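Local structure of putative mandelate racemase (Bordetella bronchiseptica, 3OP2) at residues R137-Y142 and H324-E329; G253-T258 and A278-G283; W301-F306 and H317-S322. The protein probably acts as an enolase-superfamily enzyme of the mandelate racemase type, binding magnesium and a carboxylate substrate in a barrel active site. All coordinates share one frame; numbering follows the deposited sequence.

Interaction 1 of 3, residues R137-Y142 and H324-E329. With AKG (2-oxoglutaric acid), chain D.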
loop_
_atom_site.group_PDB
_atom_site.type_symbol
_atom_site.label_atom_id
_atom_site.label_comp_id
_atom_site.label_asym_id
_atom_site.label_seq_id
_atom_site.Cartn_x
_atom_site.Cartn_y
_atom_site.Cartn_z
ATOM N N ARG A 137 -28.722 6.840 -22.316
ATOM C CA ARG A 137 -29.683 7.801 -21.761
ATOM C C ARG A 137 -29.144 8.622 -20.585
ATOM O O ARG A 137 -29.726 9.645 -20.221
ATOM C CB ARG A 137 -30.968 7.093 -21.335
ATOM C CG ARG A 137 -31.968 6.887 -22.463
ATOM C CD ARG A 137 -33.249 6.192 -21.978
ATOM N NE ARG A 137 -33.557 6.480 -20.567
ATOM C CZ ARG A 137 -34.166 7.580 -20.114
ATOM N NH1 ARG A 137 -34.556 8.541 -20.950
ATOM N NH2 ARG A 137 -34.383 7.719 -18.809
ATOM N N GLY A 138 -28.039 8.170 -19.997
ATOM C CA GLY A 138 -27.481 8.798 -18.811
ATOM C C GLY A 138 -27.207 7.786 -17.712
ATOM O O GLY A 138 -27.618 6.624 -17.794
ATOM N N VAL A 139 -26.519 8.248 -16.676
ATOM C CA VAL A 139 -26.051 7.408 -15.579
ATOM C C VAL A 139 -26.793 7.761 -14.288
ATOM O O VAL A 139 -26.791 8.920 -13.863
ATOM C CB VAL A 139 -24.525 7.606 -15.383
ATOM C CG1 VAL A 139 -24.045 6.983 -14.083
ATOM C CG2 VAL A 139 -23.756 7.071 -16.601
ATOM N N ARG A 140 -27.424 6.767 -13.672
ATOM C CA ARG A 140 -28.145 6.979 -12.421
ATOM C C ARG A 140 -27.213 7.384 -11.279
ATOM O O ARG A 140 -26.266 6.656 -10.947
ATOM C CB ARG A 140 -28.924 5.734 -12.019
ATOM C CG ARG A 140 -29.565 5.883 -10.647
ATOM C CD ARG A 140 -29.932 4.561 -10.024
ATOM N NE ARG A 140 -31.204 4.720 -9.323
ATOM C CZ ARG A 140 -31.975 3.719 -8.925
ATOM N NH1 ARG A 140 -31.599 2.454 -9.139
ATOM N NH2 ARG A 140 -33.118 3.989 -8.307
ATOM N N ALA A 141 -27.513 8.528 -10.670
ATOM C CA ALA A 141 -26.688 9.085 -9.598
ATOM C C ALA A 141 -27.347 8.926 -8.233
ATOM O O ALA A 141 -28.582 8.797 -8.129
ATOM C CB ALA A 141 -26.384 10.558 -9.877
ATOM N N TYR A 142 -26.514 8.910 -7.192
ATOM C CA TYR A 142 -27.012 9.021 -5.826
ATOM C C TYR A 142 -26.352 10.194 -5.088
ATOM O O TYR A 142 -25.209 10.569 -5.390
ATOM C CB TYR A 142 -26.911 7.689 -5.057
ATOM C CG TYR A 142 -25.531 7.272 -4.626
ATOM C CD1 TYR A 142 -25.019 7.679 -3.388
ATOM C CD2 TYR A 142 -24.744 6.444 -5.426
ATOM C CE1 TYR A 142 -23.753 7.287 -2.966
ATOM C CE2 TYR A 142 -23.465 6.040 -5.006
ATOM C CZ TYR A 142 -22.984 6.468 -3.772
ATOM O OH TYR A 142 -21.723 6.097 -3.345
ATOM N N HIS A 324 -22.567 -2.119 -16.146
ATOM C CA HIS A 324 -23.080 -2.328 -14.793
ATOM C C HIS A 324 -24.346 -1.522 -14.577
ATOM O O HIS A 324 -24.511 -0.476 -15.194
ATOM C CB HIS A 324 -22.033 -1.934 -13.758
ATOM C CG HIS A 324 -20.723 -2.626 -13.945
ATOM N ND1 HIS A 324 -20.526 -3.947 -13.611
ATOM C CD2 HIS A 324 -19.542 -2.181 -14.437
ATOM C CE1 HIS A 324 -19.277 -4.285 -13.883
ATOM N NE2 HIS A 324 -18.663 -3.234 -14.396
ATOM N N PRO A 325 -25.267 -2.012 -13.726
ATOM C CA PRO A 325 -26.375 -1.136 -13.354
ATOM C C PRO A 325 -25.805 0.062 -12.575
ATOM O O PRO A 325 -25.096 -0.134 -11.595
ATOM C CB PRO A 325 -27.253 -2.022 -12.454
ATOM C CG PRO A 325 -26.389 -3.157 -12.030
ATOM C CD PRO A 325 -25.379 -3.353 -13.123
ATOM N N ALA A 326 -26.091 1.279 -13.031
ATOM C CA ALA A 326 -25.420 2.477 -12.501
ATOM C C ALA A 326 -25.905 2.847 -11.110
ATOM O O ALA A 326 -27.090 2.805 -10.838
ATOM C CB ALA A 326 -25.596 3.658 -13.440
HETATM N N MSE A 327 -24.970 3.203 -10.239
HETATM C CA MSE A 327 -25.301 3.764 -8.918
HETATM C C MSE A 327 -24.147 4.689 -8.568
HETATM O O MSE A 327 -23.255 4.327 -7.781
HETATM C CB MSE A 327 -25.489 2.663 -7.864
HETATM C CG MSE A 327 -26.019 3.170 -6.496
HETATM SE SE MSE A 327 -27.691 4.221 -6.561
HETATM C CE MSE A 327 -28.974 2.779 -6.789
ATOM N N PHE A 328 -24.175 5.875 -9.196
ATOM C CA PHE A 328 -23.003 6.734 -9.312
ATOM C C PHE A 328 -22.970 7.809 -8.230
ATOM O O PHE A 328 -23.877 8.643 -8.129
ATOM C CB PHE A 328 -22.949 7.363 -10.709
ATOM C CG PHE A 328 -21.652 8.100 -11.010
ATOM C CD1 PHE A 328 -20.539 7.414 -11.484
ATOM C CD2 PHE A 328 -21.556 9.480 -10.825
ATOM C CE1 PHE A 328 -19.337 8.091 -11.768
ATOM C CE2 PHE A 328 -20.362 10.172 -11.100
ATOM C CZ PHE A 328 -19.257 9.480 -11.574
ATOM N N GLU A 329 -21.903 7.777 -7.440
ATOM C CA GLU A 329 -21.734 8.659 -6.302
ATOM C C GLU A 329 -21.577 10.112 -6.726
ATOM O O GLU A 329 -20.645 10.459 -7.477
ATOM C CB GLU A 329 -20.535 8.230 -5.459
ATOM C CG GLU A 329 -20.322 9.116 -4.251
ATOM C CD GLU A 329 -19.249 8.612 -3.317
ATOM O OE1 GLU A 329 -18.211 8.102 -3.793
ATOM O OE2 GLU A 329 -19.452 8.745 -2.094
HETATM C C1 AKG D . -17.762 7.966 0.695
HETATM O O1 AKG D . -17.731 8.932 -0.092
HETATM O O2 AKG D . -18.214 6.845 0.352
HETATM C C2 AKG D . -17.235 8.112 2.051
HETATM O O5 AKG D . -17.247 7.131 2.782
HETATM C C3 AKG D . -16.639 9.410 2.558
HETATM C C4 AKG D . -17.680 10.527 2.611
HETATM C C5 AKG D . -17.304 11.623 3.600
HETATM O O3 AKG D . -16.121 12.044 3.672
HETATM O O4 AKG D . -18.209 12.103 4.322
HETATM O O HOH W 1 -28.890 0.527 -9.996
#

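Interaction 2 of 3, residues G253-T258 and A278-G283. With MG (magnesium ion), chain C; AKG (2-oxoglutaric acid), chain D.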
loop_
_atom_site.group_PDB
_atom_site.type_symbol
_atom_site.label_atom_id
_atom_site.label_comp_id
_atom_site.label_asym_id
_atom_site.label_seq_id
_atom_site.Cartn_x
_atom_site.Cartn_y
_atom_site.Cartn_z
ATOM N N GLY A 253 -14.705 -0.794 -1.278
ATOM C CA GLY A 253 -13.605 -0.621 -2.219
ATOM C C GLY A 253 -12.902 0.720 -2.332
ATOM O O GLY A 253 -11.841 0.789 -2.949
ATOM N N GLU A 254 -13.462 1.778 -1.749
ATOM C CA GLU A 254 -12.825 3.095 -1.834
ATOM C C GLU A 254 -11.420 3.115 -1.222
ATOM O O GLU A 254 -10.589 3.949 -1.596
ATOM C CB GLU A 254 -13.695 4.169 -1.197
ATOM C CG GLU A 254 -13.781 4.053 0.302
ATOM C CD GLU A 254 -14.813 4.956 0.895
ATOM O OE1 GLU A 254 -14.408 5.935 1.533
ATOM O OE2 GLU A 254 -16.023 4.692 0.735
ATOM N N ASN A 255 -11.170 2.195 -0.293
ATOM C CA ASN A 255 -9.886 2.089 0.389
ATOM C C ASN A 255 -9.040 0.882 -0.039
ATOM O O ASN A 255 -8.038 0.557 0.606
ATOM C CB ASN A 255 -10.099 2.085 1.907
ATOM C CG ASN A 255 -10.580 3.426 2.435
ATOM O OD1 ASN A 255 -11.568 3.509 3.177
ATOM N ND2 ASN A 255 -9.885 4.485 2.055
ATOM N N LEU A 256 -9.439 0.221 -1.125
ATOM C CA LEU A 256 -8.612 -0.834 -1.725
ATOM C C LEU A 256 -7.980 -0.270 -2.997
ATOM O O LEU A 256 -8.633 0.445 -3.753
ATOM C CB LEU A 256 -9.436 -2.099 -2.035
ATOM C CG LEU A 256 -10.196 -2.813 -0.900
ATOM C CD1 LEU A 256 -11.183 -3.875 -1.439
ATOM C CD2 LEU A 256 -9.238 -3.425 0.118
ATOM N N TYR A 257 -6.712 -0.589 -3.223
ATOM C CA TYR A 257 -5.950 0.090 -4.266
ATOM C C TYR A 257 -5.417 -0.833 -5.370
ATOM O O TYR A 257 -4.845 -0.358 -6.358
ATOM C CB TYR A 257 -4.823 0.925 -3.629
ATOM C CG TYR A 257 -5.314 1.880 -2.554
ATOM C CD1 TYR A 257 -5.236 1.544 -1.207
ATOM C CD2 TYR A 257 -5.877 3.113 -2.885
ATOM C CE1 TYR A 257 -5.698 2.415 -0.211
ATOM C CE2 TYR A 257 -6.351 3.994 -1.888
ATOM C CZ TYR A 257 -6.253 3.634 -0.558
ATOM O OH TYR A 257 -6.704 4.485 0.434
ATOM N N THR A 258 -5.607 -2.144 -5.213
ATOM C CA THR A 258 -5.094 -3.112 -6.193
ATOM C C THR A 258 -6.153 -4.101 -6.679
ATOM O O THR A 258 -7.100 -4.423 -5.951
ATOM C CB THR A 258 -3.904 -3.924 -5.642
ATOM O OG1 THR A 258 -4.348 -4.738 -4.551
ATOM C CG2 THR A 258 -2.782 -3.016 -5.170
ATOM N N ALA A 278 -11.151 5.094 -9.792
ATOM C CA ALA A 278 -10.128 5.212 -10.835
ATOM C C ALA A 278 -8.940 6.082 -10.380
ATOM O O ALA A 278 -7.795 5.827 -10.745
ATOM C CB ALA A 278 -10.740 5.753 -12.124
ATOM N N SER A 279 -9.227 7.087 -9.553
ATOM C CA SER A 279 -8.219 8.030 -9.078
ATOM C C SER A 279 -7.414 7.513 -7.888
ATOM O O SER A 279 -6.468 8.173 -7.452
ATOM C CB SER A 279 -8.881 9.372 -8.725
ATOM O OG SER A 279 -9.822 9.209 -7.672
ATOM N N ARG A 280 -7.780 6.335 -7.384
ATOM C CA ARG A 280 -7.120 5.718 -6.247
ATOM C C ARG A 280 -6.544 4.339 -6.575
ATOM O O ARG A 280 -5.468 3.958 -6.087
ATOM C CB ARG A 280 -8.105 5.619 -5.076
ATOM C CG ARG A 280 -8.225 6.928 -4.307
ATOM C CD ARG A 280 -9.635 7.233 -3.795
ATOM N NE ARG A 280 -9.928 6.612 -2.519
ATOM C CZ ARG A 280 -10.345 7.243 -1.423
ATOM N NH1 ARG A 280 -10.528 8.562 -1.398
ATOM N NH2 ARG A 280 -10.580 6.531 -0.337
ATOM N N ALA A 281 -7.246 3.609 -7.432
ATOM C CA ALA A 281 -6.964 2.201 -7.632
ATOM C C ALA A 281 -6.135 1.891 -8.876
ATOM O O ALA A 281 -6.177 0.772 -9.369
ATOM C CB ALA A 281 -8.277 1.395 -7.633
ATOM N N GLY A 282 -5.371 2.863 -9.376
ATOM C CA GLY A 282 -4.444 2.595 -10.482
ATOM C C GLY A 282 -4.791 3.217 -11.828
ATOM O O GLY A 282 -4.254 2.806 -12.859
ATOM N N GLY A 283 -5.677 4.206 -11.827
ATOM C CA GLY A 283 -6.001 4.955 -13.032
ATOM C C GLY A 283 -7.207 4.393 -13.750
ATOM O O GLY A 283 -7.814 3.418 -13.298
HETATM MG MG MG C . -17.766 5.103 1.493
HETATM C C1 AKG D . -17.762 7.966 0.695
HETATM O O1 AKG D . -17.731 8.932 -0.092
HETATM O O2 AKG D . -18.214 6.845 0.352
HETATM C C2 AKG D . -17.235 8.112 2.051
HETATM O O5 AKG D . -17.247 7.131 2.782
HETATM C C3 AKG D . -16.639 9.410 2.558
HETATM C C4 AKG D . -17.680 10.527 2.611
HETATM C C5 AKG D . -17.304 11.623 3.600
HETATM O O3 AKG D . -16.121 12.044 3.672
HETATM O O4 AKG D . -18.209 12.103 4.322
HETATM O O HOH W 2 -12.114 6.886 1.790
HETATM O O HOH W 3 -17.082 3.880 3.101
#

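Interaction 3 of 3, residues W301-F306 and H317-S322. With AKG (2-oxoglutaric acid), chain D.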
loop_
_atom_site.group_PDB
_atom_site.type_symbol
_atom_site.label_atom_id
_atom_site.label_comp_id
_atom_site.label_asym_id
_atom_site.label_seq_id
_atom_site.Cartn_x
_atom_site.Cartn_y
_atom_site.Cartn_z
ATOM N N TRP A 301 -19.701 -2.918 -10.408
ATOM C CA TRP A 301 -18.651 -1.975 -10.086
ATOM C C TRP A 301 -19.274 -0.580 -10.113
ATOM O O TRP A 301 -19.648 -0.092 -11.163
ATOM C CB TRP A 301 -17.469 -2.066 -11.067
ATOM C CG TRP A 301 -16.502 -0.910 -10.922
ATOM C CD1 TRP A 301 -15.636 -0.687 -9.886
ATOM C CD2 TRP A 301 -16.350 0.207 -11.817
ATOM N NE1 TRP A 301 -14.944 0.484 -10.087
ATOM C CE2 TRP A 301 -15.350 1.047 -11.270
ATOM C CE3 TRP A 301 -16.944 0.568 -13.038
ATOM C CZ2 TRP A 301 -14.938 2.236 -11.900
ATOM C CZ3 TRP A 301 -16.535 1.756 -13.661
ATOM C CH2 TRP A 301 -15.537 2.569 -13.085
ATOM N N ASN A 302 -19.415 0.017 -8.938
ATOM C CA ASN A 302 -19.970 1.349 -8.790
ATOM C C ASN A 302 -18.924 2.138 -8.016
ATOM O O ASN A 302 -18.878 2.049 -6.791
ATOM C CB ASN A 302 -21.318 1.304 -8.031
ATOM C CG ASN A 302 -22.371 0.418 -8.724
ATOM O OD1 ASN A 302 -22.908 -0.516 -8.127
ATOM N ND2 ASN A 302 -22.651 0.705 -9.983
ATOM N N PRO A 303 -18.051 2.890 -8.730
ATOM C CA PRO A 303 -16.881 3.457 -8.070
ATOM C C PRO A 303 -17.219 4.481 -7.005
ATOM O O PRO A 303 -18.216 5.193 -7.104
ATOM C CB PRO A 303 -16.147 4.178 -9.208
ATOM C CG PRO A 303 -17.254 4.534 -10.183
ATOM C CD PRO A 303 -18.121 3.300 -10.145
ATOM N N HIS A 304 -16.360 4.558 -6.005
ATOM C CA HIS A 304 -16.253 5.751 -5.175
ATOM C C HIS A 304 -15.642 6.834 -6.062
ATOM O O HIS A 304 -14.691 6.546 -6.796
ATOM C CB HIS A 304 -15.316 5.443 -4.021
ATOM C CG HIS A 304 -14.914 6.639 -3.223
ATOM N ND1 HIS A 304 -13.862 7.455 -3.586
ATOM C CD2 HIS A 304 -15.407 7.144 -2.067
ATOM C CE1 HIS A 304 -13.729 8.413 -2.685
ATOM N NE2 HIS A 304 -14.656 8.248 -1.757
ATOM N N THR A 305 -16.174 8.057 -6.001
ATOM C CA THR A 305 -15.751 9.137 -6.925
ATOM C C THR A 305 -15.295 10.431 -6.207
ATOM O O THR A 305 -14.797 11.369 -6.840
ATOM C CB THR A 305 -16.883 9.530 -7.917
ATOM O OG1 THR A 305 -17.908 10.249 -7.219
ATOM C CG2 THR A 305 -17.498 8.313 -8.608
ATOM N N PHE A 306 -15.466 10.430 -4.890
ATOM C CA PHE A 306 -15.456 11.585 -3.999
ATOM C C PHE A 306 -14.074 12.231 -3.810
ATOM O O PHE A 306 -13.229 11.685 -3.093
ATOM C CB PHE A 306 -15.973 11.050 -2.645
ATOM C CG PHE A 306 -16.440 12.096 -1.663
ATOM C CD1 PHE A 306 -15.534 12.918 -1.002
ATOM C CD2 PHE A 306 -17.795 12.184 -1.328
ATOM C CE1 PHE A 306 -15.969 13.857 -0.056
ATOM C CE2 PHE A 306 -18.256 13.126 -0.385
ATOM C CZ PHE A 306 -17.338 13.959 0.258
ATOM N N HIS A 317 -16.696 8.673 -17.110
ATOM C CA HIS A 317 -16.423 8.209 -18.482
ATOM C C HIS A 317 -16.430 6.678 -18.559
ATOM O O HIS A 317 -16.984 6.096 -19.492
ATOM C CB HIS A 317 -15.088 8.746 -19.011
ATOM C CG HIS A 317 -15.166 10.154 -19.523
ATOM N ND1 HIS A 317 -15.565 10.460 -20.807
ATOM C CD2 HIS A 317 -14.903 11.340 -18.921
ATOM C CE1 HIS A 317 -15.554 11.773 -20.973
ATOM N NE2 HIS A 317 -15.157 12.332 -19.844
ATOM N N LEU A 318 -15.815 6.047 -17.560
ATOM C CA LEU A 318 -15.733 4.596 -17.483
ATOM C C LEU A 318 -17.094 3.975 -17.142
ATOM O O LEU A 318 -17.497 3.001 -17.764
ATOM C CB LEU A 318 -14.686 4.184 -16.448
ATOM C CG LEU A 318 -13.706 3.089 -16.877
ATOM C CD1 LEU A 318 -12.777 2.740 -15.745
ATOM C CD2 LEU A 318 -14.427 1.829 -17.350
ATOM N N VAL A 319 -17.799 4.549 -16.170
ATOM C CA VAL A 319 -19.136 4.079 -15.814
ATOM C C VAL A 319 -20.072 4.107 -17.024
ATOM O O VAL A 319 -20.844 3.181 -17.236
ATOM C CB VAL A 319 -19.744 4.898 -14.632
ATOM C CG1 VAL A 319 -21.214 4.534 -14.414
ATOM C CG2 VAL A 319 -18.972 4.631 -13.359
ATOM N N ALA A 320 -19.974 5.166 -17.826
ATOM C CA ALA A 320 -20.911 5.391 -18.918
ATOM C C ALA A 320 -20.722 4.347 -19.993
ATOM O O ALA A 320 -21.689 3.898 -20.598
ATOM C CB ALA A 320 -20.730 6.788 -19.498
ATOM N N ALA A 321 -19.473 3.950 -20.204
ATOM C CA ALA A 321 -19.145 2.930 -21.195
ATOM C C ALA A 321 -19.318 1.486 -20.685
ATOM O O ALA A 321 -19.213 0.552 -21.469
ATOM C CB ALA A 321 -17.717 3.150 -21.744
ATOM N N SER A 322 -19.607 1.314 -19.390
ATOM C CA SER A 322 -19.630 -0.012 -18.738
ATOM C C SER A 322 -21.048 -0.589 -18.605
ATOM O O SER A 322 -22.018 0.172 -18.552
ATOM C CB SER A 322 -18.985 0.066 -17.344
ATOM O OG SER A 322 -17.613 0.429 -17.419
HETATM C C1 AKG D . -17.762 7.966 0.695
HETATM O O1 AKG D . -17.731 8.932 -0.092
HETATM O O2 AKG D . -18.214 6.845 0.352
HETATM C C2 AKG D . -17.235 8.112 2.051
HETATM O O5 AKG D . -17.247 7.131 2.782
HETATM C C3 AKG D . -16.639 9.410 2.558
HETATM C C4 AKG D . -17.680 10.527 2.611
HETATM C C5 AKG D . -17.304 11.623 3.600
HETATM O O3 AKG D . -16.121 12.044 3.672
HETATM O O4 AKG D . -18.209 12.103 4.322
#

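Interaction 1 of 3, residues R137-Y142 and H324-E329
Phe328 and Arg140 pair through their backbones, and Tyr142 carries the pairing one step further. Phe328 N donates to Arg140 O at 2.8 Å, and Tyr142 N donates to Phe328 O at the same separation. The two strands run parallel. Ala141 is in register with Phe328, and Tyr142 with Glu329. Strand 328-331 thus joins strand 139-146, the pairing that closes the barrel of the enolase C-terminal domain.

The apolar contacts lie on both faces of the sheet. On the Ala141 and Phe328 side, Val139 CG1 touches Phe328 CB at 3.6 Å and also meets the Ala326 methyl. Helix 309-321 packs on this side through Leu316 and Val319. On the Tyr142 side, the selenomethionine Met327 bends at chi2 and chi3. Its CG touches Tyr142 CD2, its SE makes an oblique Met-aromatic contact with the ring, and its CE lies over one face of the Arg140 guanidinium, 3.5 Å from NH1.

The Tyr142 ring is held from two directions. Glu329 CA sits over one face, 3.7 Å from the centroid of the Tyr142 ring, in a CH-pi contact. Met327 O comes to the ring edge, 3.3 Å from Tyr142 CE2. The ring meets Glu329 because CG of Tyr142 lies between the backbone N and carbonyl carbon (chi1 74°).

The polar ends are satisfied largely from outside. Arg140 NE bonds Thr168, and a water bonded to Ala326 O has a weak bond from Arg140 NH1. Lys171 NZ hydrogen-bonds Tyr142 OH and forms a salt bridge with Glu329 OE2. The extended Glu329 side chain reaches the bound 2-oxoglutarate, with Glu329 OE2 2.6 Å from the ligand O1. The strand pairing thus places this carboxylate beside the ligand, while Lys171 and Ser144 fix OE2.

Interaction 2 of 3, residues G253-T258 and A278-G283
This contact belongs to the metal site at the mouth of the barrel, where two loops that follow neighbouring strands meet. Glu254 binds magnesium through OE2 at 1.9 Å. Asp201 and Glu227 complete the protein ligands, the arrangement familiar from the enolase superfamily. The 2-oxoglutarate O2 and O5 and a water fill the other positions.

Arg280 holds the backbone of this metal ligand. Its NE and NH2 both donate to Glu254 O, each at 2.9 Å, a side-on grip on one atom. The oxygen lies near the guanidinium plane. NH2 comes from well above the carbonyl plane, while NE is tilted only 17° from it. Bends at chi2 and chi3 of Arg280 turn this edge of the guanidinium to the carbonyl.

The Glu254 side chain runs alongside Arg280, with carboxylate and guanidinium planes 80° apart. Glu254 OE1 is 4.3 Å from Arg280 NH2, too far for a salt bridge, and no N-H points at it. A water spans the gap, donating to Glu254 OE1 and accepting from Arg280 NH2 at 2.6 Å. It links Arg280 to the metal-binding carboxylate.

Further along, the Tyr257 ring receives Arg280 O at its edge, 3.3 Å from Tyr257 CD2. Ala281 CA makes a CA-H...O contact with Tyr257 O at 3.6 Å. A type I turn from Gly253 to Leu256 carries the chain from the metal ligand to this point.

Asn255 packs against Arg95 of the second subunit. Residues 253-258 link strand 249-252 to helix 259-267, whose start Thr258 caps. Residues 278-283 link strand 273-274 to helix 283-296. Ala281 packs on Ile290 of helix 283-296, and Leu256 on Phe262 of helix 259-267.

Interaction 3 of 3, residues W301-F306 and H317-S322
Trp301 meets Leu318 and Val319 with the far rim of its indole. Trp301 CH2 touches Leu318 CB at 3.8 Å, and Trp301 CZ3 touches Val319 CG2 at the same distance. The approaches are oblique to the ring. The indole and the Leu318 side chain cross at about a right angle.

The torsions of Trp301 explain this reach. CG is anti to the backbone N (chi1 168°). The side chain leaves the backbone alongside the helix, but its six-membered ring ends against it. Within the same segment, Pro303 CD lies 3.6 Å above the centre of the Trp301 indole. NE1 is directed elsewhere and bonds Ala276 O.

Pro303 completes a small apolar cluster. Val319 CG2 sits 3.6 Å from both Pro303 CG and Pro303 CD. This methyl is the branch beside the backbone N of Val319, while CG1 is anti to that N. CG2 therefore meets proline and indole together. Leu318 has an unusual chi1 of -134°, with CD1 joining CB in touching Trp301 CH2.

Ser322 OG bonds Leu318 O at 2.6 Å, near the end of the helix. The donor stands above the carbonyl plane. The bond holds the hydroxyl at the indole rim, with Ser322 OG 4.1 Å from Trp301 CZ3. No hydrogen bond joins the two segments, so packing alone links them.

The other end of the loop faces the active site. One face of the Phe306 ring lies against C4 of the 2-oxoglutarate. The His304 ring has the ligand carboxylate carbon C1 at its edge, and its ND1 is hydrogen-bonded to Asp277.

The cluster sits where strand 300-301 gives way to the loop before helix 309-321. Leu318 also packs on Ala287 and Leu288 of helix 283-296, and Val319 on Phe328 of strand 328-331.

In the fold
From the N terminus, residues 137-142 open interaction 1 on strand 139-146. It closes only at 324-329, after 181 intervening residues, so it spans most of the barrel and joins its first strand to strand 328-331. Interactions 2 and 3 both fall within that span and follow each other without crossing. Interaction 2 closes a short loop around helix 259-267. Interaction 3 closes a still shorter one, returning from helix 309-321 to the loop before it. Asn302 and Thr305 hydrogen-bond to Pro325 and Glu329, tying interaction 3 to interaction 1. His304 packs on Glu254 and Arg280 of interaction 2. All three reach the bound 2-oxoglutarate.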